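Long-range contacts in protein MJ1225 (Methanocaldococcus jannaschii, PDB 3KH5), which is of unknown function but binds AMP and ADP at its CBS domains and is a putative archaeal homologue of the gamma subunit of AMP-activated protein kinase: residues Tyr18-Arg24 with Ala81-Arg87; Ser54-Val58 with Ser196-Ile200; Ser65-Leu69 with Glu88-Glu92; Thr162-Lys168 with Ile220-Glu226. All coordinates share one frame; numbering follows the deposited sequence.

Contact 1 (Tyr18-Arg24 with Ala81-Arg87); sequences YPTTTIR and AINEPVR
Ile23 and Ile82 meet through their CG2 branches because of their first torsions. In Ile23 (chi1 -68°) CG2 stands opposite the backbone N. In Ile82 (chi1 57°) CG2 stands opposite the carbonyl carbon. The two side chains cross at about a right angle, with Ile23 CG2 3.9 Å from Ile82 CG2. The other branch of Ile82 reaches out along Arg24. Its CD1 packs 3.8 Å from Arg24 CB, touches the extended aliphatic chain and lies at the edge of the guanidinium, whose end runs off beyond the contact.

The backbones run antiparallel and share four hydrogen bonds. Arg24 N donates to Ile82 O (2.8 Å) and Ile23 N donates to Glu84 O (2.9 Å). Farther on, Val86 N donates to Thr21 O (2.7 Å) and Arg87 N to Pro19 O (3.1 Å). Thr22 and Pro85 form a single beta bridge between them. Each segment contains a type I turn, Tyr18-Thr21 and Ala81-Glu84.

Thr22 is the N-cap of helix 23-33. Its OG1 accepts from Lys25 N, while its CG2 turns to the other segment, 3.3 Å from Asn83 O. Phe60 of helix 54-63 packs against both isoleucines. Glu84 OE1 is hydrogen-bonded to His74 NE2.

The contact thus ties the start of helix 23-33 to the loop after helix 78-81. Two of its bonds use the N-H groups of Ile23 and Arg24, in the first turn of the helix. The Ile82 and Glu84 carbonyls accept from N-H groups that have no preceding helical turn to bond to.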
# COMPACT_ATOMS: atom_id res chain seq x y z
N TYR A 18 -13.84 12.08 -5.20
CA TYR A 18 -13.73 13.49 -5.61
C TYR A 18 -13.00 14.29 -4.55
O TYR A 18 -12.90 13.84 -3.41
CB TYR A 18 -15.12 14.08 -5.86
CG TYR A 18 -15.96 13.19 -6.72
CD1 TYR A 18 -15.70 13.07 -8.09
CD2 TYR A 18 -16.97 12.41 -6.17
CE1 TYR A 18 -16.46 12.23 -8.89
CE2 TYR A 18 -17.73 11.56 -6.96
CZ TYR A 18 -17.47 11.48 -8.32
OH TYR A 18 -18.23 10.64 -9.10
N PRO A 19 -12.50 15.50 -4.91
CA PRO A 19 -11.78 16.31 -3.92
C PRO A 19 -12.63 16.65 -2.70
O PRO A 19 -12.09 16.80 -1.60
CB PRO A 19 -11.44 17.59 -4.69
CG PRO A 19 -11.43 17.18 -6.11
CD PRO A 19 -12.47 16.12 -6.25
N THR A 20 -13.94 16.75 -2.90
CA THR A 20 -14.86 17.10 -1.82
C THR A 20 -15.45 15.89 -1.07
O THR A 20 -16.18 16.07 -0.09
CB THR A 20 -15.99 18.04 -2.30
OG1 THR A 20 -16.59 17.50 -3.48
CG2 THR A 20 -15.45 19.43 -2.60
N THR A 21 -15.15 14.68 -1.54
CA THR A 21 -15.49 13.47 -0.80
C THR A 21 -14.76 13.53 0.54
O THR A 21 -13.57 13.85 0.57
CB THR A 21 -15.06 12.21 -1.59
OG1 THR A 21 -15.67 12.22 -2.88
CG2 THR A 21 -15.45 10.93 -0.86
N THR A 22 -15.46 13.27 1.64
CA THR A 22 -14.83 13.29 2.96
C THR A 22 -13.82 12.16 3.10
O THR A 22 -13.94 11.13 2.44
CB THR A 22 -15.85 13.16 4.12
OG1 THR A 22 -16.51 11.89 4.04
CG2 THR A 22 -16.89 14.27 4.09
N ILE A 23 -12.84 12.36 3.98
CA ILE A 23 -11.92 11.29 4.38
C ILE A 23 -12.69 10.03 4.83
O ILE A 23 -12.34 8.92 4.41
CB ILE A 23 -10.94 11.77 5.49
CG1 ILE A 23 -9.97 12.83 4.93
CG2 ILE A 23 -10.17 10.59 6.10
CD1 ILE A 23 -9.31 13.72 5.98
N ARG A 24 -13.72 10.20 5.66
CA ARG A 24 -14.55 9.07 6.12
C ARG A 24 -15.10 8.28 4.94
O ARG A 24 -14.96 7.05 4.90
CB ARG A 24 -15.71 9.50 7.06
CG ARG A 24 -16.55 8.29 7.63
CD ARG A 24 -17.79 8.68 8.48
NE ARG A 24 -18.64 7.52 8.84
CZ ARG A 24 -18.69 6.94 10.05
NH1 ARG A 24 -17.94 7.38 11.05
NH2 ARG A 24 -19.51 5.91 10.25
N ALA A 81 -12.44 15.16 12.32
CA ALA A 81 -11.39 15.33 11.31
C ALA A 81 -11.69 14.57 10.03
O ALA A 81 -11.37 15.04 8.93
CB ALA A 81 -10.03 14.91 11.87
N ILE A 82 -12.31 13.41 10.16
CA ILE A 82 -12.64 12.60 8.98
C ILE A 82 -13.81 13.15 8.17
O ILE A 82 -14.12 12.62 7.10
CB ILE A 82 -12.87 11.10 9.31
CG1 ILE A 82 -13.98 10.92 10.36
CG2 ILE A 82 -11.55 10.44 9.74
CD1 ILE A 82 -14.40 9.47 10.58
N ASN A 83 -14.44 14.22 8.66
CA ASN A 83 -15.43 14.95 7.87
C ASN A 83 -14.80 15.96 6.90
O ASN A 83 -15.49 16.51 6.04
CB ASN A 83 -16.51 15.60 8.75
CG ASN A 83 -17.57 14.60 9.21
OD1 ASN A 83 -17.62 13.46 8.74
ND2 ASN A 83 -18.43 15.03 10.12
N GLU A 84 -13.49 16.19 7.03
CA GLU A 84 -12.74 17.03 6.09
C GLU A 84 -12.73 16.40 4.69
O GLU A 84 -12.71 15.17 4.57
CB GLU A 84 -11.29 17.22 6.56
CG GLU A 84 -11.13 18.04 7.84
CD GLU A 84 -11.19 19.55 7.60
OE1 GLU A 84 -11.22 20.29 8.60
OE2 GLU A 84 -11.21 19.99 6.43
N PRO A 85 -12.74 17.24 3.64
CA PRO A 85 -12.62 16.73 2.28
C PRO A 85 -11.27 16.05 2.07
O PRO A 85 -10.25 16.48 2.64
CB PRO A 85 -12.74 17.99 1.41
CG PRO A 85 -12.33 19.10 2.31
CD PRO A 85 -12.82 18.71 3.67
N VAL A 86 -11.28 15.00 1.26
CA VAL A 86 -10.10 14.21 0.98
C VAL A 86 -8.98 15.08 0.39
O VAL A 86 -7.80 14.74 0.52
CB VAL A 86 -10.44 12.97 0.09
CG1 VAL A 86 -10.41 13.32 -1.40
CG2 VAL A 86 -9.51 11.81 0.38
N ARG A 87 -9.34 16.22 -0.21
CA ARG A 87 -8.33 17.12 -0.77
C ARG A 87 -7.34 17.60 0.29
O ARG A 87 -6.19 17.94 -0.04
CB ARG A 87 -8.97 18.30 -1.53
CG ARG A 87 -9.45 19.44 -0.66
CD ARG A 87 -10.33 20.41 -1.41
NE ARG A 87 -11.08 21.23 -0.47
CZ ARG A 87 -12.14 21.98 -0.77
NH1 ARG A 87 -12.60 22.03 -2.01
NH2 ARG A 87 -12.74 22.68 0.18

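Contact 2 (Ser54-Val58 with Ser196-Ile200); sequences SMDIV and STDFI. With ADP (adenosine-5'-diphosphate), chain D; AMP (adenosine monophosphate), chain C.
Two serine hydroxyls meet near the N-terminal ends of two helices from different CBS repeats. Ser54 OG and Ser196 OG are hydrogen-bonded at 2.8 Å, and either may be the donor. Both hydroxyls sit between their own backbone N and carbonyl carbon (chi1 55° and 60°), which turns each one to the other helix. The axes of 54-58 and 196-200 approach to 9.0 Å and cross at 67°.

Apolar side chains pack beside the pair. Ile200 CD1 lies 3.6 Å from Ile57 CG2 and also touches Ser54 CB, and the two isoleucines cross at about a right angle. Farther along, Val58 CG2 meets Phe199 CD2 at 3.9 Å, oblique to the ring. Every touching residue is buried. Leu27 of helix 23-33 packs on Ile57 and Ile200, and Met174 of helix 167-177 on Met55 and Phe199.

An aspartate two residues after each serine holds a ribose. ADP O3' donates to Asp56 OD1 (2.6 Å) and ADP O2' to Asp56 OD2 (2.6 Å). In the other site AMP O3' donates to Asp198 OD1 (2.8 Å) and AMP O2' to Asp198 OD2 (3.0 Å). Asp56 OD2 and Asp198 OD2 also accept from the backbone N of Thr53 and Thr195, which helps to position the carboxylates. An aspartate near the N-terminal end of a helix, holding a ribose diol, is characteristic of nucleotide-binding CBS domains, as in gamma-AMPK.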
# COMPACT_ATOMS: atom_id res chain seq x y z
N SER A 54 -3.90 3.87 1.36
CA SER A 54 -3.93 3.54 2.79
C SER A 54 -2.76 4.14 3.55
O SER A 54 -2.86 4.39 4.75
CB SER A 54 -3.99 2.02 3.00
OG SER A 54 -2.91 1.37 2.34
N MET A 55 -1.65 4.37 2.85
CA MET A 55 -0.48 5.00 3.44
C MET A 55 -0.73 6.44 3.83
O MET A 55 -0.24 6.90 4.86
CB MET A 55 0.72 4.91 2.50
CG MET A 55 1.51 3.64 2.72
SD MET A 55 2.47 3.77 4.23
CE MET A 55 1.83 2.31 5.06
N ASP A 56 -1.50 7.16 3.01
CA ASP A 56 -1.91 8.51 3.36
C ASP A 56 -2.78 8.53 4.61
O ASP A 56 -2.72 9.46 5.41
CB ASP A 56 -2.69 9.14 2.21
CG ASP A 56 -1.84 9.33 0.98
OD1 ASP A 56 -0.78 9.98 1.09
OD2 ASP A 56 -2.24 8.85 -0.10
N ILE A 57 -3.61 7.49 4.75
CA ILE A 57 -4.47 7.34 5.92
C ILE A 57 -3.62 7.03 7.16
O ILE A 57 -3.88 7.57 8.23
CB ILE A 57 -5.54 6.23 5.74
CG1 ILE A 57 -6.46 6.52 4.54
CG2 ILE A 57 -6.35 6.01 7.04
CD1 ILE A 57 -7.33 7.78 4.66
N VAL A 58 -2.62 6.18 6.99
CA VAL A 58 -1.66 5.86 8.07
C VAL A 58 -0.88 7.10 8.53
O VAL A 58 -0.60 7.28 9.72
CB VAL A 58 -0.72 4.69 7.68
CG1 VAL A 58 0.41 4.51 8.69
CG2 VAL A 58 -1.51 3.40 7.55
N SER A 196 -0.24 -1.51 6.14
CA SER A 196 -1.11 -0.32 6.25
C SER A 196 -2.61 -0.67 6.18
O SER A 196 -3.44 0.01 6.77
CB SER A 196 -0.76 0.71 5.18
OG SER A 196 -0.92 0.19 3.88
N THR A 197 -2.92 -1.75 5.46
CA THR A 197 -4.27 -2.30 5.30
C THR A 197 -4.88 -2.73 6.65
O THR A 197 -6.06 -2.49 6.92
CB THR A 197 -4.26 -3.49 4.29
OG1 THR A 197 -4.11 -2.99 2.96
CG2 THR A 197 -5.54 -4.31 4.37
N ASP A 198 -4.05 -3.36 7.48
CA ASP A 198 -4.43 -3.74 8.84
C ASP A 198 -4.87 -2.54 9.66
O ASP A 198 -5.80 -2.63 10.47
CB ASP A 198 -3.25 -4.43 9.54
CG ASP A 198 -2.90 -5.77 8.91
OD1 ASP A 198 -3.83 -6.57 8.66
OD2 ASP A 198 -1.70 -6.03 8.68
N PHE A 199 -4.21 -1.40 9.44
CA PHE A 199 -4.54 -0.17 10.14
C PHE A 199 -5.92 0.38 9.69
O PHE A 199 -6.69 0.86 10.54
CB PHE A 199 -3.40 0.87 10.06
CG PHE A 199 -2.10 0.43 10.77
CD1 PHE A 199 -2.03 -0.76 11.49
CD2 PHE A 199 -0.97 1.25 10.73
CE1 PHE A 199 -0.85 -1.15 12.14
CE2 PHE A 199 0.22 0.87 11.38
CZ PHE A 199 0.27 -0.33 12.08
N ILE A 200 -6.24 0.26 8.39
CA ILE A 200 -7.57 0.65 7.88
C ILE A 200 -8.67 -0.27 8.41
O ILE A 200 -9.77 0.19 8.77
CB ILE A 200 -7.71 0.56 6.32
CG1 ILE A 200 -6.47 1.13 5.58
CG2 ILE A 200 -8.99 1.30 5.84
CD1 ILE A 200 -6.24 2.62 5.81
PB ADP D . 2.80 2.61 -3.55
O1B ADP D . 4.24 2.34 -3.27
O2B ADP D . 1.89 1.27 -3.31
O3B ADP D . 2.50 3.07 -5.07
PA ADP D . 1.70 3.32 -1.25
O1A ADP D . 2.56 3.33 -0.04
O2A ADP D . 0.10 3.48 -0.98
O3A ADP D . 2.19 3.78 -2.68
O5' ADP D . 1.64 4.96 -1.07
C5' ADP D . 2.76 5.80 -0.64
C4' ADP D . 2.55 7.30 -1.01
O4' ADP D . 2.72 7.43 -2.46
C3' ADP D . 1.15 7.88 -0.67
O3' ADP D . 1.31 9.21 -0.18
C2' ADP D . 0.43 7.86 -2.02
O2' ADP D . -0.57 8.89 -2.11
C1' ADP D . 1.58 8.15 -2.98
N9 ADP D . 1.27 7.64 -4.35
C8 ADP D . 0.84 6.43 -4.72
N7 ADP D . 0.70 6.40 -6.05
C5 ADP D . 1.04 7.60 -6.52
C6 ADP D . 1.10 8.17 -7.79
N6 ADP D . 0.76 7.47 -8.87
N1 ADP D . 1.50 9.44 -7.90
C2 ADP D . 1.84 10.16 -6.84
N3 ADP D . 1.80 9.65 -5.62
C4 ADP D . 1.40 8.38 -5.44
P AMP C . -1.73 -5.75 1.74
O1P AMP C . -2.77 -5.38 0.74
O2P AMP C . -1.14 -4.44 2.47
O3P AMP C . -0.44 -6.46 1.05
O5' AMP C . -2.25 -6.72 2.91
C5' AMP C . -3.58 -7.30 2.93
C4' AMP C . -3.65 -8.38 4.01
O4' AMP C . -2.66 -9.38 3.61
C3' AMP C . -3.17 -7.76 5.33
O3' AMP C . -3.95 -8.25 6.44
C2' AMP C . -1.73 -8.24 5.45
O2' AMP C . -1.37 -8.41 6.82
C1' AMP C . -1.78 -9.59 4.72
N9 AMP C . -0.45 -10.01 4.19
C8 AMP C . 0.38 -9.27 3.44
N7 AMP C . 1.47 -9.98 3.15
C5 AMP C . 1.34 -11.17 3.73
C6 AMP C . 2.14 -12.30 3.78
N6 AMP C . 3.32 -12.31 3.16
N1 AMP C . 1.71 -13.37 4.46
C2 AMP C . 0.53 -13.36 5.09
N3 AMP C . -0.26 -12.30 5.05
C4 AMP C . 0.12 -11.19 4.39

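Contact 3 (Ser65-Leu69 with Glu88-Glu92). With AMP (adenosine monophosphate), chain F; ADP (adenosine-5'-diphosphate), chain D.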
# COMPACT_ATOMS: atom_id res chain seq x y z
N SER A 65 3.02 13.97 8.75
CA SER A 65 2.63 15.38 8.86
C SER A 65 1.12 15.60 8.74
O SER A 65 0.60 16.57 9.28
CB SER A 65 3.38 16.23 7.83
OG SER A 65 3.10 17.61 7.98
N LYS A 66 0.42 14.70 8.05
CA LYS A 66 -1.03 14.83 7.86
C LYS A 66 -1.81 14.62 9.16
O LYS A 66 -2.98 14.99 9.25
CB LYS A 66 -1.52 13.89 6.76
CG LYS A 66 -1.00 14.27 5.39
CD LYS A 66 -1.10 13.12 4.40
CE LYS A 66 -0.30 13.46 3.15
NZ LYS A 66 -0.62 12.57 2.00
N TYR A 67 -1.14 14.05 10.16
CA TYR A 67 -1.72 13.88 11.49
C TYR A 67 -2.12 15.19 12.16
O TYR A 67 -3.00 15.21 13.03
CB TYR A 67 -0.78 13.10 12.40
CG TYR A 67 -1.27 12.99 13.82
CD1 TYR A 67 -2.39 12.23 14.13
CD2 TYR A 67 -0.61 13.66 14.86
CE1 TYR A 67 -2.86 12.13 15.43
CE2 TYR A 67 -1.07 13.56 16.17
CZ TYR A 67 -2.19 12.79 16.45
OH TYR A 67 -2.65 12.69 17.74
N ASN A 68 -1.48 16.28 11.76
CA ASN A 68 -1.78 17.57 12.37
C ASN A 68 -3.15 18.14 12.00
O ASN A 68 -3.60 19.13 12.59
CB ASN A 68 -0.64 18.57 12.15
CG ASN A 68 0.31 18.65 13.35
OD1 ASN A 68 0.54 17.66 14.05
ND2 ASN A 68 0.86 19.84 13.58
N LEU A 69 -3.83 17.51 11.03
CA LEU A 69 -5.24 17.81 10.79
C LEU A 69 -6.10 17.38 11.98
O LEU A 69 -7.00 18.11 12.40
CB LEU A 69 -5.74 17.16 9.49
CG LEU A 69 -7.13 17.60 8.99
CD1 LEU A 69 -7.17 19.10 8.69
CD2 LEU A 69 -7.54 16.81 7.74
N GLU A 88 -7.74 17.59 1.57
CA GLU A 88 -6.84 17.98 2.65
C GLU A 88 -5.66 17.03 2.86
O GLU A 88 -4.61 17.45 3.35
CB GLU A 88 -7.59 18.17 3.98
CG GLU A 88 -8.49 19.42 4.05
CD GLU A 88 -7.73 20.75 4.16
OE1 GLU A 88 -6.53 20.75 4.53
OE2 GLU A 88 -8.34 21.80 3.88
N ILE A 89 -5.81 15.76 2.49
CA ILE A 89 -4.77 14.75 2.73
C ILE A 89 -4.31 13.94 1.51
O ILE A 89 -3.42 13.09 1.62
CB ILE A 89 -5.13 13.78 3.90
CG1 ILE A 89 -6.35 12.91 3.56
CG2 ILE A 89 -5.32 14.55 5.22
CD1 ILE A 89 -6.47 11.65 4.43
N MET A 90 -4.91 14.20 0.35
CA MET A 90 -4.50 13.50 -0.87
C MET A 90 -3.13 13.96 -1.36
O MET A 90 -2.71 15.09 -1.08
CB MET A 90 -5.55 13.67 -1.97
CG MET A 90 -5.60 15.06 -2.59
SD MET A 90 -6.92 15.21 -3.81
CE MET A 90 -6.67 16.88 -4.43
N GLU A 91 -2.43 13.10 -2.08
CA GLU A 91 -1.26 13.53 -2.80
C GLU A 91 -1.68 14.20 -4.11
O GLU A 91 -2.50 13.66 -4.85
CB GLU A 91 -0.31 12.36 -3.03
CG GLU A 91 0.37 11.92 -1.72
CD GLU A 91 1.34 12.97 -1.21
OE1 GLU A 91 2.19 13.40 -2.02
OE2 GLU A 91 1.26 13.37 -0.02
N GLU A 92 -1.16 15.39 -4.36
CA GLU A 92 -1.37 16.09 -5.63
C GLU A 92 -0.10 15.88 -6.48
O GLU A 92 0.81 15.19 -6.02
CB GLU A 92 -1.70 17.57 -5.39
CG GLU A 92 -2.84 17.78 -4.38
CD GLU A 92 -3.27 19.23 -4.25
OE1 GLU A 92 -3.36 19.73 -3.11
OE2 GLU A 92 -3.52 19.87 -5.30
P AMP F . -6.01 26.28 10.20
O1P AMP F . -5.32 27.28 9.35
O2P AMP F . -6.74 25.12 9.33
O3P AMP F . -7.19 26.96 11.08
O5' AMP F . -5.05 25.57 11.27
C5' AMP F . -5.40 24.29 11.79
C4' AMP F . -4.20 23.59 12.46
O4' AMP F . -4.12 22.21 11.99
C3' AMP F . -2.82 24.21 12.18
O3' AMP F . -1.93 23.94 13.28
C2' AMP F . -2.37 23.49 10.92
O2' AMP F . -0.94 23.36 10.90
C1' AMP F . -3.01 22.10 11.05
N9 AMP F . -3.55 21.59 9.76
C8 AMP F . -4.61 22.07 9.10
N7 AMP F . -4.80 21.35 7.99
C5 AMP F . -3.86 20.41 7.95
C6 AMP F . -3.56 19.39 7.05
N6 AMP F . -4.29 19.22 5.96
N1 AMP F . -2.51 18.59 7.31
C2 AMP F . -1.77 18.76 8.40
N3 AMP F . -2.03 19.72 9.27
C4 AMP F . -3.07 20.56 9.07
PB ADP D . 2.80 2.61 -3.55
O1B ADP D . 4.24 2.34 -3.27
O2B ADP D . 1.89 1.27 -3.31
O3B ADP D . 2.50 3.07 -5.07
PA ADP D . 1.70 3.32 -1.25
O1A ADP D . 2.56 3.33 -0.04
O2A ADP D . 0.10 3.48 -0.98
O3A ADP D . 2.19 3.78 -2.68
O5' ADP D . 1.64 4.96 -1.07
C5' ADP D . 2.76 5.80 -0.64
C4' ADP D . 2.55 7.30 -1.01
O4' ADP D . 2.72 7.43 -2.46
C3' ADP D . 1.15 7.88 -0.67
O3' ADP D . 1.31 9.21 -0.18
C2' ADP D . 0.43 7.86 -2.02
O2' ADP D . -0.57 8.89 -2.11
C1' ADP D . 1.58 8.15 -2.98
N9 ADP D . 1.27 7.64 -4.35
C8 ADP D . 0.84 6.43 -4.72
N7 ADP D . 0.70 6.40 -6.05
C5 ADP D . 1.04 7.60 -6.52
C6 ADP D . 1.10 8.17 -7.79
N6 ADP D . 0.76 7.47 -8.87
N1 ADP D . 1.50 9.44 -7.90
C2 ADP D . 1.84 10.16 -6.84
N3 ADP D . 1.80 9.65 -5.62
C4 ADP D . 1.40 8.38 -5.44
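Lys66 NZ is gripped by three oxygens. It donates to Ile89 O at 2.9 Å, forms a salt bridge with Glu91 OE2 at 2.9 Å, and makes a second salt bridge with Asp56 of helix 54-63. The site lies in the tandem CBS fold, where 65-69, following helix 54-63, packs on the loop that leads to strand 97-98. The lysine chain is extended beyond CG and crosses the Ile89 side chain obliquely. Its ammonium is tilted 31° from the plane of the Ile89 carbonyl and uses the anti lone pair of Glu91 OE2. Asp56 and Glu91 also line an ADP pocket, so the lysine probably offsets their negative charge and holds them beside the ribose.

Leu69 makes the apolar half. With CG opposite the backbone N (chi1 -170°), its CD2 rests 4.0 Å from Ile89 CG2 and also touches Glu88 CB. Phe60 and Ile23 pack on both Leu69 and Ile89. The other branch serves a bound AMP: Leu69 CD1 lies over the face of the adenine, 3.3 Å from N7. The amino group of this base gives two hydrogen bonds to one residue, AMP N6 to Glu88 O at 3.2 Å and AMP N6 to Glu88 OE1 at 3.1 Å.

Contact 4 (Thr162-Lys168 with Ile220-Glu226); sequences TPGERLK and ITNVRME. With SO4 (sulfate ion), chain G.
Arg224 runs out beside the turn Thr162-Glu165. Its CB lies 3.7 Å from Glu165 O. Next, its CG sits 3.5 Å from Gly164 O, and its CD follows at 3.4 Å from the same oxygen. NE and CZ continue past this oxygen too. At the tip, Arg224 NH1 donates to Gly164 O at a modelled 2.5 Å, which is very short and doubtful in its exact value. The oxygen is tilted 20° out of the guanidinium plane. Arg224 NH2 comes over one face of the Arg166 guanidinium, 3.6 Å from Arg166 NH2, with the two planes 46° apart. The like charges probably repel. Arg166 NE donates to a water at 2.9 Å, and that water donates to Asn222 O.

Between the two segments the backbones form a single beta bridge, Arg166 with Arg224. Hydrogen bonds flank it, among them Leu167 N to Val223 O (2.7 Å) and Met225 N to Glu165 O. Arg166 is at the N-cap position of helix 167-177. Met225, which is buried, bends at chi2 and chi3, bringing its CE to 3.6 Å from Leu167 CA.

The contact joins the start of helix 167-177 to the bend between helices 218-222 and 225-228. Leu167 and Met225 both pack on Phe199 of helix 196-203, while Pro163 and Met225 rest on strand 189-195.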
# COMPACT_ATOMS: atom_id res chain seq x y z
N THR A 162 8.03 -4.68 16.09
CA THR A 162 8.01 -5.73 17.12
C THR A 162 6.61 -5.94 17.70
O THR A 162 5.76 -5.04 17.58
CB THR A 162 9.06 -5.50 18.25
OG1 THR A 162 8.71 -4.33 19.00
CG2 THR A 162 10.47 -5.37 17.69
N PRO A 163 6.35 -7.11 18.31
CA PRO A 163 4.99 -7.43 18.81
C PRO A 163 4.45 -6.40 19.81
O PRO A 163 3.23 -6.21 19.90
CB PRO A 163 5.17 -8.80 19.48
CG PRO A 163 6.43 -9.37 18.90
CD PRO A 163 7.31 -8.21 18.56
N GLY A 164 5.35 -5.74 20.53
CA GLY A 164 4.99 -4.79 21.58
C GLY A 164 4.88 -3.33 21.17
O GLY A 164 4.41 -2.51 21.96
N GLU A 165 5.30 -3.00 19.95
CA GLU A 165 5.20 -1.62 19.47
C GLU A 165 3.76 -1.15 19.38
O GLU A 165 2.88 -1.90 18.95
CB GLU A 165 5.86 -1.48 18.11
CG GLU A 165 7.34 -1.22 18.18
CD GLU A 165 7.91 -0.97 16.81
OE1 GLU A 165 8.23 -1.95 16.12
OE2 GLU A 165 8.05 0.21 16.43
N ARG A 166 3.53 0.10 19.78
CA ARG A 166 2.22 0.73 19.65
C ARG A 166 2.00 1.13 18.18
O ARG A 166 2.96 1.41 17.45
CB ARG A 166 2.11 1.95 20.59
CG ARG A 166 2.34 1.65 22.11
CD ARG A 166 2.49 2.97 22.92
NE ARG A 166 2.56 2.81 24.38
CZ ARG A 166 3.67 2.94 25.11
NH1 ARG A 166 4.84 3.22 24.53
NH2 ARG A 166 3.62 2.78 26.43
N LEU A 167 0.73 1.13 17.75
CA LEU A 167 0.36 1.49 16.37
C LEU A 167 0.89 2.86 15.95
O LEU A 167 1.34 3.03 14.82
CB LEU A 167 -1.17 1.42 16.20
CG LEU A 167 -1.79 1.65 14.81
CD1 LEU A 167 -3.16 0.99 14.72
CD2 LEU A 167 -1.91 3.14 14.46
N LYS A 168 0.82 3.82 16.87
CA LYS A 168 1.32 5.17 16.61
C LYS A 168 2.79 5.20 16.16
O LYS A 168 3.16 6.02 15.32
CB LYS A 168 1.07 6.08 17.83
CG LYS A 168 2.02 5.86 19.00
CD LYS A 168 1.40 6.28 20.33
CE LYS A 168 2.46 6.74 21.32
NZ LYS A 168 3.63 5.80 21.45
N ILE A 220 -7.07 3.63 20.02
CA ILE A 220 -6.84 3.08 18.68
C ILE A 220 -5.35 3.06 18.35
O ILE A 220 -4.81 1.99 18.01
CB ILE A 220 -7.63 3.84 17.57
CG1 ILE A 220 -9.14 3.74 17.84
CG2 ILE A 220 -7.28 3.28 16.18
CD1 ILE A 220 -9.99 4.67 16.97
N THR A 221 -4.68 4.20 18.47
CA THR A 221 -3.25 4.25 18.14
C THR A 221 -2.32 3.72 19.23
O THR A 221 -1.12 3.54 18.99
CB THR A 221 -2.79 5.66 17.69
OG1 THR A 221 -3.04 6.61 18.74
CG2 THR A 221 -3.49 6.08 16.41
N ASN A 222 -2.86 3.45 20.42
CA ASN A 222 -2.06 2.84 21.48
C ASN A 222 -2.00 1.30 21.40
O ASN A 222 -1.18 0.67 22.08
CB ASN A 222 -2.53 3.30 22.87
CG ASN A 222 -2.02 4.70 23.22
OD1 ASN A 222 -0.89 5.06 22.92
ND2 ASN A 222 -2.88 5.48 23.87
N VAL A 223 -2.87 0.72 20.57
CA VAL A 223 -2.93 -0.73 20.36
C VAL A 223 -1.57 -1.26 19.93
O VAL A 223 -0.88 -0.61 19.14
CB VAL A 223 -3.99 -1.09 19.27
CG1 VAL A 223 -4.01 -2.60 18.99
CG2 VAL A 223 -5.36 -0.65 19.71
N ARG A 224 -1.19 -2.43 20.44
CA ARG A 224 0.11 -3.02 20.12
C ARG A 224 -0.03 -4.03 18.98
O ARG A 224 -1.09 -4.64 18.81
CB ARG A 224 0.73 -3.67 21.36
CG ARG A 224 0.92 -2.69 22.51
CD ARG A 224 1.64 -3.30 23.69
NE ARG A 224 1.77 -2.33 24.78
CZ ARG A 224 2.87 -1.64 25.05
NH1 ARG A 224 3.98 -1.82 24.34
NH2 ARG A 224 2.88 -0.77 26.06
N MET A 225 1.05 -4.20 18.22
CA MET A 225 1.07 -5.05 17.03
C MET A 225 0.56 -6.47 17.26
O MET A 225 -0.16 -7.01 16.41
CB MET A 225 2.47 -5.10 16.41
CG MET A 225 2.94 -3.78 15.81
SD MET A 225 1.76 -3.03 14.66
CE MET A 225 0.71 -2.08 15.77
N GLU A 226 0.91 -7.05 18.40
CA GLU A 226 0.47 -8.40 18.75
C GLU A 226 -1.05 -8.56 18.65
O GLU A 226 -1.54 -9.65 18.35
CB GLU A 226 0.95 -8.78 20.15
CG GLU A 226 0.31 -7.96 21.27
CD GLU A 226 0.96 -8.19 22.62
OE1 GLU A 226 0.54 -7.52 23.58
OE2 GLU A 226 1.89 -9.03 22.73
S SO4 G . 8.34 -6.61 22.21
O1 SO4 G . 9.39 -5.75 21.64
O2 SO4 G . 8.04 -6.19 23.57
O3 SO4 G . 7.14 -6.51 21.40
O4 SO4 G . 8.80 -8.00 22.20
O HOH W 1 0.12 1.19 24.66

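Contact 2 is the most central, about 7 Å from the chain's centre. Contacts 1 and 3, with centres about 11 Å apart, pack together, and helix 54-63 packs on both. Contact 3 meets contact 2 by the Asp56-Lys66 salt bridge and a shared ADP. Phe199 joins contact 2 to contact 4. Contacts 1 and 4 do not touch, with centres about 27 Å apart. Both pair the start of a helix, in the first and third CBS repeats, with a later segment by one single-bridge pattern. Contacts 1 and 3 close before contact 4 opens; the segments of contact 2 alternate with those of 1 and 4. Buried contact 2 thus connects the outer contacts and two nucleotide sites.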